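Local coordinates for lipopolysaccharide core heptose(I) kinase WaaP (Pseudomonas aeruginosa, PDB 6DFL), which catalyses the ATP- and magnesium-dependent phosphorylation of the first heptose of the lipopolysaccharide inner core, and also acts as a protein-tyrosine kinase that phosphorylates itself, at residues R16-E20 / Y98-G102; E34-T38 / V50-R54; G74-W79 / S110-T114; G89-M93 / L184-L189; V151-R156 / T230-R234. All blocks are in the same frame, centred on the assembly; numbering follows the deposited sequence.

How the interactions relate
Interactions 1, 2 and 3 share the five-stranded antiparallel sheet, whereas interactions 4 and 5 lie nearer the helical part of the chain, 5 on the opposite side of its centre from the first three. Interaction 2 is strand pairing at an outer strand of that sheet; interactions 1 and 3 set helices 18-24 and 76-87 against it, the former by an arginine-aromatic stack, the latter by apolar packing. Interactions 1, 3 and 4 are buried, whereas 2 and 5 are partly buried and carry exposed arginines. Salt bridges join 1 with 3 (Glu-100 to Arg-76) and 2 with 3 (Lys-51 to Glu-78); Met-93 of interaction 4 touches 2 and 3, and Val-90 packs against Asp-153 of interaction 5.

Interaction 1. Residues R16-E20 / Y98-G102; sequences RDPFE and YGERG
Phe-19 and Arg-101 contribute most of the surface buried here, and they meet by stacking. The guanidinium of Arg-101 lies over Phe-19 with centres 4.3 Å apart, and the 25° between the planes marks a tilted but recognisable stack. Nearer the strand, Arg-101 CG sits 3.9 Å from the centroid of the Phe-19 ring, a CH-pi contact over the face of the ring. Both contacts follow from the shape of the arginine: its CG stands between the backbone N and the carbonyl carbon (chi1 73°), and the chain then runs extended to NE, sliding past the phenyl group in the opposite direction. The far rim of the ring reaches the strand backbone, with Phe-19 CZ 3.4 Å from Glu-100 N and 3.6 Å from Gly-99 C. Phe-111, edge-to-face, and His-109 also meet this ring.

Beyond the phenyl group the arginine arrives end-on at Asp-17. Arg-101 NH2 donates to Asp-17 OD2 at 3.0 Å and Arg-101 NH1 to the same oxygen at 3.1 Å, approaching from opposite faces of a carboxylate turned 82° from the guanidinium. The other oxygen, OD1, turns to the N-terminus of helix 18-24, where Asp-17 is the N-cap and accepts weak bonds from Phe-19 N and Glu-20 N.

One carboxylate thus divides its work, OD1 for the helix start and OD2 for the strand's arginine. Donors on both oxygens would be expected to favour its ionised form, and the salt bridge together with the stack fixes the guanidinium's orientation.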
# COMPACT_ATOMS: atom_id res chain seq x y z
N ARG A 16 20.13 30.44 16.66
CA ARG A 16 21.00 29.27 16.71
C ARG A 16 21.27 28.78 15.30
O ARG A 16 20.40 28.85 14.43
CB ARG A 16 20.37 28.16 17.55
CG ARG A 16 19.98 28.57 18.96
CD ARG A 16 19.74 27.34 19.83
NE ARG A 16 20.83 26.38 19.64
CZ ARG A 16 20.93 25.20 20.26
NH1 ARG A 16 21.96 24.41 20.00
NH2 ARG A 16 19.99 24.82 21.12
N ASP A 17 22.48 28.29 15.08
CA ASP A 17 22.75 27.57 13.84
C ASP A 17 21.99 26.25 13.89
O ASP A 17 22.35 25.37 14.68
CB ASP A 17 24.24 27.31 13.66
CG ASP A 17 24.56 26.54 12.37
OD1 ASP A 17 23.70 25.78 11.87
OD2 ASP A 17 25.69 26.69 11.86
N PRO A 18 20.95 26.07 13.06
CA PRO A 18 20.15 24.84 13.16
C PRO A 18 20.95 23.58 12.88
O PRO A 18 20.65 22.53 13.46
CB PRO A 18 19.04 25.06 12.13
CG PRO A 18 19.05 26.56 11.87
CD PRO A 18 20.48 26.95 11.99
N PHE A 19 21.97 23.65 12.03
CA PHE A 19 22.77 22.46 11.75
C PHE A 19 23.54 22.01 12.99
O PHE A 19 23.81 20.81 13.15
CB PHE A 19 23.73 22.73 10.60
CG PHE A 19 23.06 22.89 9.29
CD1 PHE A 19 22.42 24.07 8.97
CD2 PHE A 19 23.02 21.85 8.39
CE1 PHE A 19 21.77 24.21 7.75
CE2 PHE A 19 22.38 21.98 7.16
CZ PHE A 19 21.75 23.16 6.85
N GLU A 20 23.91 22.96 13.85
CA GLU A 20 24.41 22.59 15.17
C GLU A 20 23.30 22.02 16.03
O GLU A 20 23.47 20.97 16.66
CB GLU A 20 25.04 23.81 15.84
CG GLU A 20 26.19 24.43 15.07
CD GLU A 20 26.65 25.75 15.66
OE1 GLU A 20 25.84 26.40 16.36
OE2 GLU A 20 27.82 26.14 15.44
N TYR A 98 14.22 20.92 8.13
CA TYR A 98 14.96 20.40 7.00
C TYR A 98 16.11 21.35 6.73
O TYR A 98 15.96 22.56 6.90
CB TYR A 98 14.05 20.27 5.77
CG TYR A 98 14.79 20.13 4.45
CD1 TYR A 98 15.45 18.96 4.13
CD2 TYR A 98 14.81 21.16 3.52
CE1 TYR A 98 16.10 18.81 2.95
CE2 TYR A 98 15.48 21.02 2.31
CZ TYR A 98 16.13 19.83 2.05
OH TYR A 98 16.79 19.66 0.86
N GLY A 99 17.25 20.81 6.31
CA GLY A 99 18.38 21.67 6.01
C GLY A 99 19.39 21.01 5.12
O GLY A 99 19.60 19.79 5.18
N GLU A 100 20.03 21.82 4.26
CA GLU A 100 21.18 21.41 3.46
C GLU A 100 22.18 22.55 3.42
O GLU A 100 21.79 23.70 3.19
CB GLU A 100 20.79 21.08 2.02
CG GLU A 100 20.10 19.78 1.75
CD GLU A 100 19.70 19.72 0.29
OE1 GLU A 100 20.42 20.32 -0.53
OE2 GLU A 100 18.65 19.13 -0.04
N ARG A 101 23.46 22.23 3.62
CA ARG A 101 24.52 23.20 3.38
C ARG A 101 25.80 22.48 2.99
O ARG A 101 26.02 21.32 3.35
CB ARG A 101 24.77 24.12 4.58
CG ARG A 101 25.47 23.50 5.77
CD ARG A 101 26.27 24.57 6.52
NE ARG A 101 26.61 24.17 7.89
CZ ARG A 101 26.22 24.83 8.98
NH1 ARG A 101 25.50 25.95 8.85
NH2 ARG A 101 26.57 24.40 10.18
N GLY A 102 26.65 23.18 2.24
CA GLY A 102 27.95 22.63 1.89
C GLY A 102 28.57 23.26 0.66
O GLY A 102 27.89 23.51 -0.34

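Interaction 2. Residues E34-T38 / V50-R54; sequences EGRRT and VKIHR
Segments 34-38 and 50-54 meet by antiparallel strand pairing at the open end of the hairpin 37-41/48-53, where strand 37-41 is an outermost strand of the five-stranded sheet. The two segments run 176° apart. One sound backbone bond supports the pairing, from Ile-52 N to Arg-37 O at 2.9 Å. Next to it Thr-38 and Lys-51 form a non-hydrogen-bonded pair, flanked by a CA-H...O contact of Thr-38 CA with Val-50 O at 3.1 Å.

Side chains pair along both faces. Arg-37 runs beside Ile-52, whose CD1 lies 3.7 Å from Arg-37 NH2, at the guanidinium edge. On the opposite face, Thr-38 CG2 touches Lys-51 CG at 3.8 Å. Toward the open end, Arg-36 lies alongside His-53, its CG 3.4 Å from His-53 ND1, before the chain bends at chi3 (92°).

Past that touch with Thr-38 the lysine leads away from the neighbouring strand, and its NZ makes a salt bridge with Glu-78 and a hydrogen bond with Thr-114. A strand lysine joined to a glutamate of the following helix is the hallmark of the protein-kinase N-lobe, consistent with this protein's place in that superfamily.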
# COMPACT_ATOMS: atom_id res chain seq x y z
N GLU A 34 27.29 5.27 7.81
CA GLU A 34 28.33 6.12 7.22
C GLU A 34 27.93 7.60 7.21
O GLU A 34 27.39 8.10 6.21
CB GLU A 34 28.65 5.65 5.79
CG GLU A 34 30.14 5.37 5.52
CD GLU A 34 30.41 4.77 4.14
OE1 GLU A 34 30.04 5.39 3.13
OE2 GLU A 34 30.99 3.66 4.08
N GLY A 35 28.19 8.30 8.31
CA GLY A 35 27.84 9.70 8.40
C GLY A 35 26.38 9.94 8.72
O GLY A 35 26.04 10.92 9.39
N ARG A 36 25.51 9.04 8.25
CA ARG A 36 24.08 9.14 8.52
C ARG A 36 23.80 8.95 10.01
O ARG A 36 24.68 8.61 10.80
CB ARG A 36 23.30 8.12 7.67
CG ARG A 36 22.12 8.73 6.91
CD ARG A 36 21.75 7.92 5.66
NE ARG A 36 20.73 6.91 5.94
CZ ARG A 36 20.42 5.91 5.12
NH1 ARG A 36 19.47 5.05 5.45
NH2 ARG A 36 21.07 5.77 3.97
N ARG A 37 22.54 9.19 10.39
CA ARG A 37 22.11 9.11 11.79
C ARG A 37 20.60 9.28 11.86
O ARG A 37 20.03 10.11 11.15
CB ARG A 37 22.80 10.19 12.64
CG ARG A 37 22.73 9.95 14.14
CD ARG A 37 23.71 10.86 14.87
NE ARG A 37 23.11 12.12 15.27
CZ ARG A 37 23.18 12.64 16.49
NH1 ARG A 37 23.86 12.03 17.46
NH2 ARG A 37 22.58 13.80 16.74
N THR A 38 19.97 8.48 12.72
CA THR A 38 18.56 8.61 13.05
C THR A 38 18.40 8.57 14.56
O THR A 38 19.04 7.76 15.22
CB THR A 38 17.72 7.50 12.42
OG1 THR A 38 18.19 7.22 11.10
CG2 THR A 38 16.25 7.92 12.36
N VAL A 50 14.75 12.31 13.92
CA VAL A 50 15.79 13.20 13.43
C VAL A 50 16.69 12.38 12.52
O VAL A 50 17.26 11.37 12.96
CB VAL A 50 16.61 13.82 14.57
CG1 VAL A 50 17.79 14.59 14.02
CG2 VAL A 50 15.72 14.70 15.43
N LYS A 51 16.81 12.79 11.26
CA LYS A 51 17.67 12.11 10.30
C LYS A 51 18.73 13.10 9.84
O LYS A 51 18.39 14.15 9.28
CB LYS A 51 16.84 11.56 9.14
CG LYS A 51 15.97 10.35 9.51
CD LYS A 51 14.65 10.30 8.76
CE LYS A 51 13.50 10.83 9.64
NZ LYS A 51 12.10 10.67 9.06
N ILE A 52 19.99 12.79 10.10
CA ILE A 52 21.12 13.66 9.78
C ILE A 52 22.04 12.92 8.83
O ILE A 52 22.42 11.77 9.08
CB ILE A 52 21.90 14.07 11.04
CG1 ILE A 52 21.01 14.86 12.00
CG2 ILE A 52 23.13 14.87 10.66
CD1 ILE A 52 21.61 14.93 13.40
N HIS A 53 22.43 13.59 7.75
CA HIS A 53 23.39 13.05 6.79
C HIS A 53 24.56 14.03 6.81
O HIS A 53 24.34 15.24 6.78
CB HIS A 53 22.78 12.92 5.39
CG HIS A 53 21.37 12.37 5.38
ND1 HIS A 53 21.03 11.17 4.80
CD2 HIS A 53 20.21 12.88 5.88
CE1 HIS A 53 19.74 10.95 4.96
NE2 HIS A 53 19.22 11.96 5.62
N ARG A 54 25.78 13.52 6.93
CA ARG A 54 26.92 14.42 6.98
C ARG A 54 28.08 13.94 6.10
O ARG A 54 27.89 13.64 4.92
CB ARG A 54 27.40 14.60 8.42
CG ARG A 54 28.43 15.71 8.57
CD ARG A 54 29.10 15.71 9.96
NE ARG A 54 29.71 14.43 10.32
CZ ARG A 54 30.99 14.10 10.11
NH1 ARG A 54 31.82 14.96 9.54
NH2 ARG A 54 31.44 12.91 10.49

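Interaction 3. Residues G74-W79 / S110-T114; sequences GARQEW and SFIVT
Ile-112 points from strand 109-115 into the first turn of helix 76-87, and each part of its side chain has a partner there. Ile-112 CB comes 3.8 Å from Ala-75 CB. The CG2 branch comes closer, with Ile-112 CG2 3.5 Å from Ala-75 CB and also 3.6 Å from Glu-78 OE1. With CG1 anti to the backbone N (chi1 179°) and the chain continuing extended, Ile-112 CD1 is carried along the helix, where it rests 3.8 Å from Trp-79 CA, at the edge of the indole. Ile-112 CD1 is also 4.1 Å from Glu-78 CG, so it is wedged between the glutamate's stem and the tryptophan's backbone.

Polar groups flank this apolar wedge. At the Ser-110 end Ala-75 N donates to Ser-110 OG at 2.9 Å and 169°, a nearly straight bond that pins the backbone at Ala-75 to the strand. At the Thr-114 end Glu-78 crosses Thr-114 at about a right angle, with Glu-78 OE2 3.5 Å from Thr-114 CG2. That carboxylate finds its main partner in Lys-51, which also bonds Thr-114 OG1. Trp-79, for its part, stacks on Tyr-98.

The chemistry implies a division along the Glu-78 side chain: its aliphatic stem packs on Ile-112, while its buried carboxylate pairs with Lys-51. Packing on the stem should therefore position the carboxylate for the lysine-glutamate pair characteristic of protein kinases, with helix 76-87 probably in the place of their helix C.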
# COMPACT_ATOMS: atom_id res chain seq x y z
N GLY A 74 21.07 12.13 0.62
CA GLY A 74 20.84 13.03 1.74
C GLY A 74 19.37 13.22 2.07
O GLY A 74 18.52 12.60 1.44
N ALA A 75 19.06 14.09 3.03
CA ALA A 75 17.68 14.33 3.45
C ALA A 75 16.78 14.88 2.35
O ALA A 75 15.56 14.92 2.53
CB ALA A 75 17.66 15.30 4.63
N ARG A 76 17.36 15.33 1.24
CA ARG A 76 16.56 15.94 0.18
C ARG A 76 15.51 14.97 -0.33
O ARG A 76 14.36 15.36 -0.56
CB ARG A 76 17.47 16.40 -0.94
CG ARG A 76 16.79 17.06 -2.09
CD ARG A 76 17.82 17.38 -3.15
NE ARG A 76 18.80 18.35 -2.66
CZ ARG A 76 19.80 18.83 -3.40
NH1 ARG A 76 19.94 18.41 -4.65
NH2 ARG A 76 20.65 19.72 -2.89
N GLN A 77 15.88 13.69 -0.50
CA GLN A 77 14.95 12.71 -1.05
C GLN A 77 13.66 12.66 -0.24
O GLN A 77 12.56 12.85 -0.79
CB GLN A 77 15.60 11.33 -1.10
CG GLN A 77 16.40 11.07 -2.33
CD GLN A 77 17.70 11.83 -2.33
OE1 GLN A 77 18.36 11.97 -1.28
NE2 GLN A 77 18.09 12.31 -3.49
N GLU A 78 13.77 12.37 1.05
CA GLU A 78 12.61 12.39 1.93
C GLU A 78 11.85 13.71 1.85
O GLU A 78 10.62 13.73 1.79
CB GLU A 78 13.06 12.11 3.36
CG GLU A 78 11.97 11.62 4.28
CD GLU A 78 12.51 11.24 5.65
OE1 GLU A 78 13.76 11.17 5.79
OE2 GLU A 78 11.70 11.02 6.58
N TRP A 79 12.58 14.84 1.84
CA TRP A 79 11.90 16.12 1.99
C TRP A 79 11.01 16.43 0.79
O TRP A 79 9.90 16.94 0.95
CB TRP A 79 12.91 17.25 2.18
CG TRP A 79 12.34 18.63 1.95
CD1 TRP A 79 12.48 19.39 0.83
CD2 TRP A 79 11.56 19.42 2.88
NE1 TRP A 79 11.84 20.61 1.00
CE2 TRP A 79 11.28 20.65 2.25
CE3 TRP A 79 11.08 19.20 4.17
CZ2 TRP A 79 10.53 21.65 2.86
CZ3 TRP A 79 10.34 20.21 4.78
CH2 TRP A 79 10.07 21.41 4.12
N SER A 110 23.22 17.49 5.69
CA SER A 110 21.79 17.72 5.70
C SER A 110 21.12 17.09 6.91
O SER A 110 21.67 16.23 7.59
CB SER A 110 21.11 17.20 4.44
OG SER A 110 20.95 15.79 4.50
N PHE A 111 19.89 17.52 7.14
CA PHE A 111 19.07 16.97 8.20
C PHE A 111 17.60 17.14 7.84
O PHE A 111 17.23 18.05 7.08
CB PHE A 111 19.36 17.64 9.55
CG PHE A 111 18.89 19.07 9.63
CD1 PHE A 111 17.61 19.37 10.10
CD2 PHE A 111 19.73 20.11 9.25
CE1 PHE A 111 17.17 20.69 10.18
CE2 PHE A 111 19.30 21.42 9.33
CZ PHE A 111 18.01 21.71 9.79
N ILE A 112 16.78 16.28 8.41
CA ILE A 112 15.33 16.44 8.33
C ILE A 112 14.72 15.81 9.58
O ILE A 112 15.06 14.69 9.95
CB ILE A 112 14.75 15.83 7.04
CG1 ILE A 112 13.24 15.97 6.99
CG2 ILE A 112 15.14 14.36 6.88
CD1 ILE A 112 12.66 15.42 5.69
N VAL A 113 13.80 16.53 10.19
CA VAL A 113 13.07 16.08 11.37
C VAL A 113 11.59 15.94 11.01
O VAL A 113 10.96 16.92 10.62
CB VAL A 113 13.24 17.06 12.53
CG1 VAL A 113 12.53 16.52 13.74
CG2 VAL A 113 14.71 17.31 12.78
N THR A 114 11.05 14.73 11.18
CA THR A 114 9.65 14.41 10.94
C THR A 114 8.93 14.14 12.26
O THR A 114 9.50 13.54 13.17
CB THR A 114 9.50 13.18 10.04
OG1 THR A 114 10.05 12.02 10.69
CG2 THR A 114 10.19 13.39 8.71

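Interaction 4. Residues G89-M93 / L184-L189; sequences GVATM and LSVIDL
Thr-92 OG1 donates to Val-186 O at 2.8 Å, the shortest bond between the two segments. With OG1 anti to the backbone N (chi1 -174°), the hydroxyl turns to this carbonyl, meeting it 29° out of its plane. Thr-92 CA approaches the same oxygen at 3.4 Å in a CA-H...O contact, so one threonine grips the carbonyl twice. The next link runs the other way: Val-186 N donates to Ala-91 O at 3.0 Å. Ala-91 O is also met by Ser-185 CA, while Ala-91 CB rests 3.3 Å from Leu-184 O.

Methyl groups close round these polar links. The Val-90 and Val-186 side chains cross, with Val-90 CG1 4.0 Å from Val-186 CG1, and Leu-189 CD1 lies 3.5 Å from Thr-92 OG1, laying an apolar group against the hydroxyl. Met-93, a selenomethionine here, bends at chi2 and chi3, which brings its selenium alongside the backbone after Val-186: Met-93 SE is 3.9 Å from Asp-188 N and also packs on the Ile-187 side chain. Helix 137-156 adds Met-150, which touches Val-90, Leu-184 and Val-186.

The loop 89-93 connects helix 76-87 to strand 95-101, and it is held against strand 184-186 and the turn after it. There Asp-188 bonds His-190 through OD1 and His-161 through its carbonyl O, and its side chain comes within about 4 Å of that of Asp-163, the active-site residue inferred by similarity. Such docking is as in protein kinases, where the loop between helix C and the fourth strand is anchored to the C-lobe and Asp-188 would match the aspartate of the DFG motif.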
# COMPACT_ATOMS: atom_id res chain seq x y z
N GLY A 89 -2.24 15.08 -1.63
CA GLY A 89 -3.22 14.53 -0.71
C GLY A 89 -2.95 13.12 -0.21
O GLY A 89 -3.90 12.45 0.22
N VAL A 90 -1.70 12.65 -0.26
CA VAL A 90 -1.34 11.31 0.20
C VAL A 90 -0.82 11.43 1.62
O VAL A 90 0.17 12.13 1.88
CB VAL A 90 -0.29 10.67 -0.72
CG1 VAL A 90 0.23 9.40 -0.10
CG2 VAL A 90 -0.87 10.40 -2.06
N ALA A 91 -1.46 10.72 2.53
CA ALA A 91 -1.19 10.86 3.95
C ALA A 91 0.20 10.32 4.30
O ALA A 91 0.53 9.17 4.00
CB ALA A 91 -2.30 10.16 4.72
N THR A 92 1.02 11.15 4.92
CA THR A 92 2.40 10.76 5.19
C THR A 92 2.90 11.53 6.40
O THR A 92 2.12 12.17 7.12
CB THR A 92 3.28 11.00 3.95
OG1 THR A 92 4.59 10.48 4.20
CG2 THR A 92 3.39 12.47 3.66
N MSE A 93 4.21 11.45 6.63
CA MSE A 93 4.84 12.16 7.72
C MSE A 93 4.72 13.65 7.49
O MSE A 93 4.55 14.10 6.37
CB MSE A 93 6.31 11.79 7.85
CG MSE A 93 6.57 10.37 8.31
SE MSE A 93 8.15 9.72 7.41
CE MSE A 93 9.15 9.05 9.01
N LEU A 184 -4.63 5.32 6.66
CA LEU A 184 -3.26 4.90 6.49
C LEU A 184 -2.36 6.12 6.36
O LEU A 184 -2.82 7.22 6.05
CB LEU A 184 -3.11 3.99 5.27
CG LEU A 184 -3.89 2.68 5.35
CD1 LEU A 184 -3.60 1.80 4.16
CD2 LEU A 184 -3.58 1.93 6.65
N SER A 185 -1.07 5.93 6.68
CA SER A 185 -0.02 6.86 6.31
C SER A 185 1.14 6.07 5.75
O SER A 185 1.49 5.01 6.29
CB SER A 185 0.44 7.70 7.49
OG SER A 185 -0.63 8.41 8.06
N VAL A 186 1.72 6.55 4.68
CA VAL A 186 2.96 5.97 4.16
C VAL A 186 4.13 6.65 4.85
O VAL A 186 4.13 7.87 5.05
CB VAL A 186 3.04 6.10 2.63
CG1 VAL A 186 2.89 7.58 2.20
CG2 VAL A 186 4.36 5.49 2.11
N ILE A 187 5.13 5.87 5.24
CA ILE A 187 6.30 6.45 5.89
C ILE A 187 7.54 5.97 5.18
O ILE A 187 7.45 5.37 4.10
CB ILE A 187 6.35 6.08 7.38
CG1 ILE A 187 6.52 4.56 7.52
CG2 ILE A 187 5.11 6.58 8.11
CD1 ILE A 187 7.04 4.10 8.87
N ASP A 188 8.69 6.18 5.83
CA ASP A 188 10.04 5.99 5.33
C ASP A 188 10.23 6.33 3.87
O ASP A 188 10.17 5.44 3.01
CB ASP A 188 10.53 4.57 5.49
CG ASP A 188 11.94 4.42 4.95
OD1 ASP A 188 12.76 5.31 5.22
OD2 ASP A 188 12.21 3.45 4.21
N LEU A 189 10.51 7.59 3.57
CA LEU A 189 10.74 8.00 2.19
C LEU A 189 12.20 8.38 1.97
O LEU A 189 12.51 9.18 1.09
CB LEU A 189 9.79 9.15 1.86
CG LEU A 189 8.33 8.67 1.95
CD1 LEU A 189 7.36 9.79 2.21
CD2 LEU A 189 7.95 7.97 0.67

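Interaction 5. Residues V151-R156 / T230-R234; sequences VGDMHR and TYFRR
Tyr-231 presses the edge of its ring against the backbone of Gly-152, and this is the close-packed part of the contact. Tyr-231 CE1 lies 3.3 Å from Gly-152 N and 3.7 Å from Val-151 CG1. CG stands anti to the backbone N (chi1 170°), sending the phenol along the neighbouring helix to His-155. The two rings meet rim to rim at a right angle; the separation of Tyr-231 OH and His-155 ND1, 2.3 Å, is too short to trust in detail, and the donor of this hydrogen bond is not settled. On its other nitrogen, NE2, His-155 bonds Asp-206.

This is helix-to-helix packing in the kinase's helical lobe: the C-terminal turn of helix 137-156, which probably corresponds to helix E of protein kinases, against the last turn of helix 221-232. The CA atoms of Gly-152 and Tyr-231 are only 5.0 Å apart. Tyr-231 is an autophosphorylation site, unmodified here and buried.

Toward solvent the contact becomes looser and charged. Arg-156 NH2 donates to Tyr-231 O at 2.6 Å, close to the guanidinium plane but bent at 139°. Exposed Arg-233, just past the helix end at positive phi, lays its guanidinium on that of Arg-156, centres 3.9 Å apart and planes 7° from parallel. Gly-152 C lies over the opposite face of the Arg-156 group, and Arg-156 NH1 makes a salt bridge with Asp-153 OD1 at 2.5 Å. The same carboxylate would soften the charge of the stacked pair, although it does not touch Arg-233 NH1.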
# COMPACT_ATOMS: atom_id res chain seq x y z
N VAL A 151 -0.54 4.10 -3.30
CA VAL A 151 0.61 3.85 -4.16
C VAL A 151 0.36 4.40 -5.56
O VAL A 151 1.16 5.18 -6.09
CB VAL A 151 0.94 2.34 -4.17
CG1 VAL A 151 2.03 2.01 -5.17
CG2 VAL A 151 1.35 1.86 -2.78
N GLY A 152 -0.77 4.01 -6.17
CA GLY A 152 -1.21 4.68 -7.38
C GLY A 152 -1.15 6.19 -7.29
O GLY A 152 -0.58 6.85 -8.15
N ASP A 153 -1.71 6.75 -6.20
CA ASP A 153 -1.68 8.20 -6.03
C ASP A 153 -0.25 8.72 -5.95
O ASP A 153 0.10 9.72 -6.59
CB ASP A 153 -2.46 8.60 -4.77
CG ASP A 153 -3.94 8.91 -5.07
OD1 ASP A 153 -4.40 8.64 -6.20
OD2 ASP A 153 -4.64 9.42 -4.16
N MSE A 154 0.58 8.04 -5.17
CA MSE A 154 1.99 8.35 -5.06
C MSE A 154 2.67 8.38 -6.43
O MSE A 154 3.38 9.32 -6.75
CB MSE A 154 2.64 7.31 -4.18
CG MSE A 154 3.80 7.76 -3.36
SE MSE A 154 4.36 6.20 -2.30
CE MSE A 154 5.22 5.19 -3.72
N HIS A 155 2.45 7.32 -7.21
CA HIS A 155 3.10 7.21 -8.50
C HIS A 155 2.61 8.28 -9.45
O HIS A 155 3.42 8.93 -10.13
CB HIS A 155 2.88 5.84 -9.11
CG HIS A 155 3.66 4.76 -8.46
ND1 HIS A 155 3.43 3.43 -8.70
CD2 HIS A 155 4.69 4.83 -7.58
CE1 HIS A 155 4.28 2.71 -7.98
NE2 HIS A 155 5.05 3.54 -7.29
N ARG A 156 1.28 8.48 -9.52
CA ARG A 156 0.75 9.51 -10.42
C ARG A 156 1.22 10.88 -9.96
O ARG A 156 1.19 11.83 -10.75
CB ARG A 156 -0.79 9.51 -10.51
CG ARG A 156 -1.44 8.23 -11.04
CD ARG A 156 -2.91 8.04 -10.55
NE ARG A 156 -3.23 6.63 -10.24
CZ ARG A 156 -3.79 6.20 -9.11
NH1 ARG A 156 -4.11 7.04 -8.14
NH2 ARG A 156 -4.02 4.90 -8.94
N THR A 230 -7.57 -1.35 -8.60
CA THR A 230 -7.55 -0.07 -7.90
C THR A 230 -6.24 0.66 -8.14
O THR A 230 -6.23 1.90 -8.26
CB THR A 230 -7.77 -0.31 -6.42
OG1 THR A 230 -8.94 -1.10 -6.24
CG2 THR A 230 -7.94 0.99 -5.66
N TYR A 231 -5.14 -0.08 -8.25
CA TYR A 231 -3.85 0.58 -8.44
C TYR A 231 -3.79 1.30 -9.79
O TYR A 231 -3.45 2.49 -9.85
CB TYR A 231 -2.69 -0.42 -8.32
CG TYR A 231 -1.41 0.24 -8.77
CD1 TYR A 231 -0.82 1.27 -8.01
CD2 TYR A 231 -0.81 -0.10 -9.98
CE1 TYR A 231 0.29 1.91 -8.43
CE2 TYR A 231 0.33 0.54 -10.40
CZ TYR A 231 0.87 1.55 -9.62
OH TYR A 231 2.00 2.19 -10.04
N PHE A 232 -4.11 0.59 -10.87
CA PHE A 232 -4.06 1.17 -12.21
C PHE A 232 -5.27 2.04 -12.54
O PHE A 232 -5.15 2.97 -13.35
CB PHE A 232 -3.93 0.07 -13.26
CG PHE A 232 -2.58 -0.60 -13.28
CD1 PHE A 232 -1.50 0.01 -13.89
CD2 PHE A 232 -2.41 -1.87 -12.76
CE1 PHE A 232 -0.30 -0.61 -13.97
CE2 PHE A 232 -1.19 -2.50 -12.81
CZ PHE A 232 -0.13 -1.86 -13.42
N ARG A 233 -6.43 1.79 -11.92
CA ARG A 233 -7.67 2.48 -12.27
C ARG A 233 -7.94 2.29 -13.76
O ARG A 233 -8.08 3.25 -14.52
CB ARG A 233 -7.62 3.96 -11.89
CG ARG A 233 -7.01 4.25 -10.53
CD ARG A 233 -7.06 5.74 -10.19
NE ARG A 233 -6.53 6.54 -11.29
CZ ARG A 233 -6.53 7.87 -11.32
NH1 ARG A 233 -7.03 8.56 -10.30
NH2 ARG A 233 -6.03 8.52 -12.37
N ARG A 234 -7.90 1.04 -14.15
CA ARG A 234 -8.12 0.57 -15.53
C ARG A 234 -8.87 -0.74 -15.35
O ARG A 234 -8.91 -1.30 -14.28
CB ARG A 234 -6.81 0.34 -16.30
CG ARG A 234 -5.91 1.55 -16.48
CD ARG A 234 -6.60 2.71 -17.21
NE ARG A 234 -7.03 2.35 -18.56
CZ ARG A 234 -7.83 3.10 -19.33
NH1 ARG A 234 -8.30 4.26 -18.89
NH2 ARG A 234 -8.14 2.68 -20.54